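Local coordinates for putative (Helicobacter pylori, PDB 4O8S), which belongs to the nucleotidyltransferase superfamily, in the AbiEii toxin family of type IV toxin-antitoxin systems, and is probably a nucleotidyltransferase, at residues 10-13 with 14-18; 63-66 with 67-70. One frame throughout, in Å; residues are numbered along the deposited sequence.

Interaction 1: 10-13 with 14-18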
ATOM      1  N   GLU A  10     -10.666  -9.484   5.039  1.00 36.55           N
ATOM      2  CA  GLU A  10      -9.331  -9.972   4.674  1.00 34.37           C
ATOM      3  C   GLU A  10      -9.409 -11.277   3.895  1.00 33.26           C
ATOM      4  O   GLU A  10      -8.663 -11.497   2.937  1.00 33.27           O
ATOM      5  CB  GLU A  10      -8.452 -10.165   5.920  1.00 36.72           C
ATOM      6  CG  GLU A  10      -7.039 -10.671   5.564  1.00 42.81           C
ATOM      7  CD  GLU A  10      -6.052 -10.694   6.731  1.00 45.48           C
ATOM      8  OE1 GLU A  10      -6.370 -10.175   7.827  1.00 48.24           O
ATOM      9  OE2 GLU A  10      -4.933 -11.227   6.534  1.00 53.03           O
ATOM     10  N   LYS A  11     -10.311 -12.156   4.311  1.00 37.94           N
ATOM     11  CA  LYS A  11     -10.465 -13.448   3.648  1.00 40.44           C
ATOM     12  C   LYS A  11     -10.903 -13.278   2.192  1.00 38.24           C
ATOM     13  O   LYS A  11     -10.413 -13.977   1.295  1.00 36.59           O
ATOM     14  CB  LYS A  11     -11.483 -14.289   4.412  1.00 42.28           C
ATOM     15  CG  LYS A  11     -11.840 -15.615   3.756  1.00 47.82           C
ATOM     16  CD  LYS A  11     -13.001 -16.247   4.531  1.00 54.45           C
ATOM     17  CE  LYS A  11     -13.293 -17.677   4.099  1.00 62.85           C
ATOM     18  NZ  LYS A  11     -14.451 -18.251   4.867  1.00 65.66           N
ATOM     19  N   LEU A  12     -11.819 -12.342   1.950  1.00 31.53           N
ATOM     20  CA  LEU A  12     -12.249 -12.085   0.582  1.00 32.96           C
ATOM     21  C   LEU A  12     -11.124 -11.465  -0.218  1.00 29.65           C
ATOM     22  O   LEU A  12     -10.885 -11.865  -1.348  1.00 29.42           O
ATOM     23  CB  LEU A  12     -13.476 -11.174   0.552  1.00 33.50           C
ATOM     24  CG  LEU A  12     -13.914 -10.619  -0.807  1.00 32.08           C
ATOM     25  CD1 LEU A  12     -14.341 -11.708  -1.780  1.00 30.04           C
ATOM     26  CD2 LEU A  12     -15.051  -9.621  -0.586  1.00 33.27           C
HETATM   27  N   MSE A  13     -10.421 -10.494   0.369  1.00 30.29           N
HETATM   28  CA  MSE A  13      -9.309  -9.866  -0.340  1.00 31.03           C
HETATM   29  C   MSE A  13      -8.246 -10.880  -0.756  1.00 31.04           C
HETATM   30  O   MSE A  13      -7.807 -10.881  -1.913  1.00 32.24           O
HETATM   31  CB  MSE A  13      -8.683  -8.756   0.501  1.00 31.36           C
HETATM   32  CG  MSE A  13      -9.603  -7.561   0.739  1.00 30.16           C
HETATM   33 SE   MSE A  13      -8.500  -6.064   1.449  1.00 38.23          SE
HETATM   34  CE  MSE A  13      -7.855  -6.868   3.106  1.00 33.71           C
ATOM     35  N   ARG A  14      -7.852 -11.756   0.170  1.00 36.64           N
ATOM     36  CA  ARG A  14      -6.831 -12.780  -0.119  1.00 40.87           C
ATOM     37  C   ARG A  14      -7.227 -13.733  -1.240  1.00 36.38           C
ATOM     38  O   ARG A  14      -6.419 -14.030  -2.115  1.00 38.91           O
ATOM     39  CB  ARG A  14      -6.521 -13.612   1.134  1.00 42.69           C
ATOM     40  CG  ARG A  14      -5.696 -12.889   2.193  1.00 43.91           C
ATOM     41  CD  ARG A  14      -5.155 -13.883   3.238  1.00 51.67           C
ATOM     42  NE  ARG A  14      -4.204 -13.227   4.132  1.00 54.10           N
ATOM     43  CZ  ARG A  14      -2.902 -13.110   3.878  1.00 50.11           C
ATOM     44  NH1 ARG A  14      -2.389 -13.612   2.755  1.00 53.86           N
ATOM     45  NH2 ARG A  14      -2.110 -12.484   4.743  1.00 52.01           N
ATOM     46  N   ALA A  15      -8.463 -14.223  -1.197  1.00 33.65           N
ATOM     47  CA  ALA A  15      -8.949 -15.144  -2.222  1.00 35.18           C
ATOM     48  C   ALA A  15      -8.862 -14.481  -3.591  1.00 36.30           C
ATOM     49  O   ALA A  15      -8.423 -15.089  -4.583  1.00 35.54           O
ATOM     50  CB  ALA A  15     -10.373 -15.545  -1.928  1.00 35.21           C
ATOM     51  N   ILE A  16      -9.272 -13.219  -3.644  1.00 34.01           N
ATOM     52  CA  ILE A  16      -9.225 -12.497  -4.905  1.00 33.81           C
ATOM     53  C   ILE A  16      -7.799 -12.412  -5.418  1.00 31.75           C
ATOM     54  O   ILE A  16      -7.521 -12.814  -6.555  1.00 32.46           O
ATOM     55  CB  ILE A  16      -9.841 -11.077  -4.769  1.00 33.79           C
ATOM     56  CG1 ILE A  16     -11.363 -11.188  -4.694  1.00 32.82           C
ATOM     57  CG2 ILE A  16      -9.451 -10.205  -5.933  1.00 29.14           C
ATOM     58  CD1 ILE A  16     -12.049  -9.899  -4.244  1.00 31.88           C
ATOM     59  N   VAL A  17      -6.887 -11.896  -4.598  1.00 26.39           N
ATOM     60  CA  VAL A  17      -5.503 -11.722  -5.059  1.00 28.85           C
ATOM     61  C   VAL A  17      -4.864 -13.068  -5.452  1.00 29.76           C
ATOM     62  O   VAL A  17      -4.189 -13.165  -6.480  1.00 30.31           O
ATOM     63  CB  VAL A  17      -4.640 -10.977  -4.013  1.00 32.37           C
ATOM     64  CG1 VAL A  17      -3.225 -10.760  -4.539  1.00 28.80           C
ATOM     65  CG2 VAL A  17      -5.293  -9.620  -3.658  1.00 24.15           C
ATOM     66  N   LYS A  18      -5.102 -14.108  -4.661  1.00 37.61           N
ATOM     67  CA  LYS A  18      -4.591 -15.432  -5.017  1.00 40.31           C
ATOM     68  C   LYS A  18      -5.176 -15.913  -6.360  1.00 40.44           C
ATOM     69  O   LYS A  18      -4.460 -16.475  -7.195  1.00 37.94           O
ATOM     70  CB  LYS A  18      -4.859 -16.423  -3.881  1.00 38.40           C
ATOM     71  CG  LYS A  18      -3.893 -16.249  -2.682  1.00 43.12           C
ATOM     72  CD  LYS A  18      -4.437 -16.898  -1.411  1.00 41.63           C
ATOM     73  CE  LYS A  18      -3.322 -17.348  -0.450  1.00 55.54           C
ATOM     74  NZ  LYS A  18      -2.404 -16.261   0.035  1.00 52.86           N
TER
HETATM   75  O   HOH W   1      -2.077 -10.345   6.868  1.00 47.05           O

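Interaction 2: 63-66 with 67-70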
ATOM      1  N   ALA A  63     -13.481 -16.367  -7.523  1.00 46.13           N
ATOM      2  CA  ALA A  63     -12.605 -16.311  -6.350  1.00 41.58           C
ATOM      3  C   ALA A  63     -13.378 -16.370  -5.033  1.00 42.95           C
ATOM      4  O   ALA A  63     -12.814 -16.750  -4.003  1.00 40.28           O
ATOM      5  CB  ALA A  63     -11.733 -15.066  -6.387  1.00 38.71           C
ATOM      6  N   ILE A  64     -14.649 -15.964  -5.057  1.00 44.81           N
ATOM      7  CA  ILE A  64     -15.459 -15.903  -3.838  1.00 46.78           C
ATOM      8  C   ILE A  64     -15.310 -17.165  -2.984  1.00 48.85           C
ATOM      9  O   ILE A  64     -15.598 -18.270  -3.453  1.00 48.55           O
ATOM     10  CB  ILE A  64     -16.961 -15.692  -4.140  1.00 46.78           C
ATOM     11  CG1 ILE A  64     -17.162 -14.470  -5.040  1.00 46.81           C
ATOM     12  CG2 ILE A  64     -17.734 -15.518  -2.843  1.00 48.02           C
ATOM     13  CD1 ILE A  64     -16.596 -13.172  -4.462  1.00 41.46           C
ATOM     14  N   PRO A  65     -14.826 -16.997  -1.738  1.00 43.90           N
ATOM     15  CA  PRO A  65     -14.573 -18.107  -0.813  1.00 49.51           C
ATOM     16  C   PRO A  65     -15.816 -18.439  -0.002  1.00 52.02           C
ATOM     17  O   PRO A  65     -16.735 -17.621   0.097  1.00 49.67           O
ATOM     18  CB  PRO A  65     -13.496 -17.541   0.114  1.00 47.23           C
ATOM     19  CG  PRO A  65     -13.857 -16.054   0.199  1.00 45.48           C
ATOM     20  CD  PRO A  65     -14.405 -15.697  -1.174  1.00 41.93           C
ATOM     21  N   ASN A  66     -15.842 -19.632   0.578  1.00 57.54           N
ATOM     22  CA  ASN A  66     -16.981 -20.060   1.372  1.00 56.33           C
ATOM     23  C   ASN A  66     -17.162 -19.160   2.589  1.00 54.48           C
ATOM     24  O   ASN A  66     -16.186 -18.751   3.211  1.00 54.35           O
ATOM     25  CB  ASN A  66     -16.806 -21.520   1.783  1.00 61.88           C
ATOM     26  CG  ASN A  66     -18.072 -22.120   2.370  1.00 65.25           C
ATOM     27  OD1 ASN A  66     -18.078 -22.581   3.514  1.00 66.17           O
ATOM     28  ND2 ASN A  66     -19.152 -22.115   1.591  1.00 61.25           N
ATOM     29  N   GLY A  67     -18.407 -18.827   2.913  1.00 58.21           N
ATOM     30  CA  GLY A  67     -18.662 -17.930   4.025  1.00 61.67           C
ATOM     31  C   GLY A  67     -18.925 -16.500   3.591  1.00 58.65           C
ATOM     32  O   GLY A  67     -19.338 -15.667   4.404  1.00 59.10           O
ATOM     33  N   ILE A  68     -18.676 -16.211   2.313  1.00 54.16           N
ATOM     34  CA  ILE A  68     -18.936 -14.881   1.755  1.00 50.78           C
ATOM     35  C   ILE A  68     -20.008 -14.984   0.678  1.00 48.44           C
ATOM     36  O   ILE A  68     -19.965 -15.899  -0.153  1.00 49.23           O
ATOM     37  CB  ILE A  68     -17.664 -14.260   1.107  1.00 52.72           C
ATOM     38  CG1 ILE A  68     -16.498 -14.225   2.107  1.00 46.97           C
ATOM     39  CG2 ILE A  68     -17.970 -12.858   0.558  1.00 43.42           C
ATOM     40  CD1 ILE A  68     -16.700 -13.231   3.255  1.00 45.85           C
ATOM     41  N   ILE A  69     -20.967 -14.062   0.689  1.00 50.69           N
ATOM     42  CA  ILE A  69     -21.965 -13.999  -0.379  1.00 52.99           C
ATOM     43  C   ILE A  69     -21.716 -12.797  -1.269  1.00 46.79           C
ATOM     44  O   ILE A  69     -21.693 -11.663  -0.784  1.00 45.10           O
ATOM     45  CB  ILE A  69     -23.407 -13.877   0.157  1.00 55.17           C
ATOM     46  CG1 ILE A  69     -23.801 -15.125   0.950  1.00 61.40           C
ATOM     47  CG2 ILE A  69     -24.387 -13.661  -1.003  1.00 51.68           C
ATOM     48  CD1 ILE A  69     -23.491 -15.040   2.431  1.00 63.83           C
ATOM     49  N   LEU A  70     -21.533 -13.042  -2.563  1.00 45.13           N
ATOM     50  CA  LEU A  70     -21.405 -11.957  -3.530  1.00 42.73           C
ATOM     51  C   LEU A  70     -22.774 -11.435  -3.933  1.00 48.07           C
ATOM     52  O   LEU A  70     -23.536 -12.118  -4.631  1.00 50.13           O
ATOM     53  CB  LEU A  70     -20.645 -12.423  -4.765  1.00 45.64           C
ATOM     54  CG  LEU A  70     -20.416 -11.363  -5.847  1.00 46.79           C
ATOM     55  CD1 LEU A  70     -19.788 -10.087  -5.269  1.00 42.26           C
ATOM     56  CD2 LEU A  70     -19.549 -11.947  -6.956  1.00 47.44           C
TER

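Interaction 1: 10-13 with 14-18
E10 and R14, one helical turn apart, lie side by side and form a salt bridge in which R14 NE donates its N-H to E10 OE2 at 3.2 Å, with an N-H...O angle of 156°. The carboxylate uses the anti lone pair of OE2, and that oxygen sits at the guanidinium edge, only 13° out of its plane. E10 reaches it because its CG lies anti to the backbone N (chi1 -180°) and the chain beyond stays extended. One water closes the pair, donating to E10 OE2 and accepting from R14 NH2, both at 3.0 Å; E10 OE1 is hydrogen-bonded to Y34 OH, so both carboxylate oxygens are held and its rotation should be restricted.

The backbone bonds are those of an alpha helix, i to i+4: R14 N to E10 O at 2.9 Å, then A15 to K11, I16 to L12 and V17 to M13.

Apolar packing runs along another side of the helix, where L12 CD1 meets I16 CD1 at 3.8 Å.

Within the fold, helix 4-19 lays L12, selenomethionine M13 and I16 on L100 of strand 98-106, M13, I16 and V17 on L46 of strand 46-50, and R14 on M121 of strand 121-124.

Interaction 2: 63-66 with 67-70
I64 and P65 face I68 and L70 across a type II beta turn, P65 to I68, that carries the chain from the end of helix 56-63 into strand 68-75. I64 is the first residue to leave helical backbone angles, and its CB points toward the strand. There its branches divide. I64 CG2 sits against the carbonyl oxygen and CB of I68, 3.5 Å from I68 O and 4.1 Å from I68 CB. On the other branch, I64 CG1 and CD1 lie against CB and CD2 of L70, with I64 CG1 to L70 CD2 at 4.0 Å. I64 crosses both neighbours at about a right angle, and its two branches fill the groove between I68 and L70. A second bump is the proline ring, where P65 CG rests on I68 CG1 at 3.7 Å.

G67 holds the third turn position at phi 99°, psi -11°; this positive phi leaves a side chain no room beside N66 O, which accounts for a glycine here. Its backbone also bonds to K92, and I68 packs on Y89 and T91. The turn is closed by I68 N donating to P65 O at 3.3 Å, a long bond with an N-H...O angle of 150°, the donor tilted from the carbonyl plane.

How the interactions relate
Interaction 1 is partly buried, with L12, M13, I16 and V17 turned into the protein, whereas interaction 2 is a surface contact farther from the chain's centre, where I68 is the buried residue among those that touch. Their chemistry follows: helix 4-19 has a water-bridged salt bridge on one side and an apolar L12-I16 contact on another, while the turn at 63-70 relies on aliphatic packing and a single backbone bond between its two halves, with further backbone bonds from G67 and I69 to K92 and A90. The two meet directly: L12 CD1 packs on I64 CD1 at 3.8 Å, A15 CB lies 3.4 Å from A63 O, and K11 NZ makes a probable hydrogen bond to N66 O.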